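Local coordinates for DegT/DnrJ/EryC1/StrS aminotransferase (Brucella abortus 2308, PDB 4QGR), which probably transfers amino groups as a pyridoxal phosphate-dependent aminotransferase of the DegT/DnrJ/EryC1 family, at residues A365-D368 against K369-V373. Residues are numbered along the deposited sequence; the frame is centred on the assembly and turned at random.
Sequences ADQD and KIIGV
Gln367 and Ile371 meet one helical turn apart, where CG of Gln367 lies 3.9 Å from CD1 of Ile371. The two side chains run at a slant to each other. They touch through one methylene and one methyl. CG1 of Ile371 sits beside its own backbone N (chi1 -76°). That turns the branch back along the helix, and CG1 comes 3.5 Å from Gln367 O. Ile371 N donates to Gln367 O at 2.8 Å in an almost straight bond (178°). Ile370 repeats the pattern on Asp366. Its CG1 rests 3.3 Å from Asp366 O, which also takes the Ile370 N-H. Residues 365-368 and 369-373 are consecutive parts of helix 364-377, a regular alpha-helix near the C-terminus and away from the cofactor site. Two further i to i+4 bonds, Lys369 N to Ala365 O and Gly372 N to Asp368 O, are more bent, each at 148°. Helix 247-278 covers one face, with Tyr274 against Gln367 and Ile370, and Ala277 against Ile371. Gln367 is buried, and its NE2 donates to Ile270 O there, while Asp368 forms a salt bridge with Arg273. Lys369 is extended, with CG anti to the backbone N, and its NZ bonds to Glu315 O. NZ of Lys369 stays 6.3 Å from OD1 of Asp366, not in contact. OD2 of Asp366 is hydrogen-bonded to NE2 of His7, a residue of the expression tag.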
# COMPACT_ATOMS: atom_id res chain seq x y z
N ALA A 365 -36.38 -4.46 -15.37
CA ALA A 365 -36.55 -5.84 -15.85
C ALA A 365 -35.65 -6.84 -15.12
O ALA A 365 -36.10 -7.92 -14.72
CB ALA A 365 -36.35 -5.92 -17.37
N ASP A 366 -34.40 -6.46 -14.86
CA ASP A 366 -33.54 -7.39 -14.16
C ASP A 366 -33.95 -7.53 -12.68
O ASP A 366 -34.05 -8.64 -12.12
CB ASP A 366 -32.08 -6.99 -14.31
CG ASP A 366 -31.51 -7.39 -15.67
OD1 ASP A 366 -32.13 -8.22 -16.37
OD2 ASP A 366 -30.44 -6.89 -16.01
N GLN A 367 -34.27 -6.41 -12.06
CA GLN A 367 -34.80 -6.45 -10.71
C GLN A 367 -36.08 -7.27 -10.62
O GLN A 367 -36.22 -8.11 -9.72
CB GLN A 367 -35.01 -5.04 -10.17
CG GLN A 367 -35.27 -5.02 -8.69
CD GLN A 367 -35.06 -3.66 -8.07
OE1 GLN A 367 -35.29 -2.63 -8.68
NE2 GLN A 367 -34.62 -3.65 -6.82
N ASP A 368 -37.01 -7.07 -11.54
CA ASP A 368 -38.22 -7.88 -11.56
C ASP A 368 -37.93 -9.37 -11.63
O ASP A 368 -38.59 -10.17 -11.01
CB ASP A 368 -39.13 -7.50 -12.74
CG ASP A 368 -39.75 -6.11 -12.60
OD1 ASP A 368 -39.68 -5.50 -11.51
OD2 ASP A 368 -40.28 -5.60 -13.60
N LYS A 369 -36.94 -9.74 -12.43
CA LYS A 369 -36.59 -11.13 -12.61
C LYS A 369 -36.06 -11.69 -11.30
O LYS A 369 -36.44 -12.81 -10.86
CB LYS A 369 -35.55 -11.27 -13.71
CG LYS A 369 -35.24 -12.72 -14.06
CD LYS A 369 -33.94 -12.85 -14.83
CE LYS A 369 -33.86 -14.25 -15.44
NZ LYS A 369 -32.51 -14.53 -16.02
N ILE A 370 -35.20 -10.90 -10.65
CA ILE A 370 -34.62 -11.32 -9.38
C ILE A 370 -35.73 -11.48 -8.36
O ILE A 370 -35.82 -12.50 -7.70
CB ILE A 370 -33.55 -10.31 -8.90
CG1 ILE A 370 -32.34 -10.26 -9.84
CG2 ILE A 370 -33.08 -10.65 -7.50
CD1 ILE A 370 -31.51 -9.01 -9.75
N ILE A 371 -36.58 -10.48 -8.23
CA ILE A 371 -37.72 -10.57 -7.31
C ILE A 371 -38.55 -11.83 -7.59
O ILE A 371 -38.96 -12.52 -6.68
CB ILE A 371 -38.59 -9.28 -7.36
CG1 ILE A 371 -37.88 -8.17 -6.61
CG2 ILE A 371 -39.98 -9.49 -6.78
CD1 ILE A 371 -38.31 -6.78 -7.02
N GLY A 372 -38.78 -12.10 -8.85
CA GLY A 372 -39.63 -13.22 -9.24
C GLY A 372 -39.05 -14.55 -8.80
O GLY A 372 -39.75 -15.44 -8.37
N VAL A 373 -37.74 -14.70 -8.93
CA VAL A 373 -37.13 -15.97 -8.62
C VAL A 373 -37.17 -16.19 -7.12
O VAL A 373 -37.45 -17.31 -6.66
CB VAL A 373 -35.68 -16.05 -9.16
CG1 VAL A 373 -34.99 -17.32 -8.68
CG2 VAL A 373 -35.68 -16.00 -10.68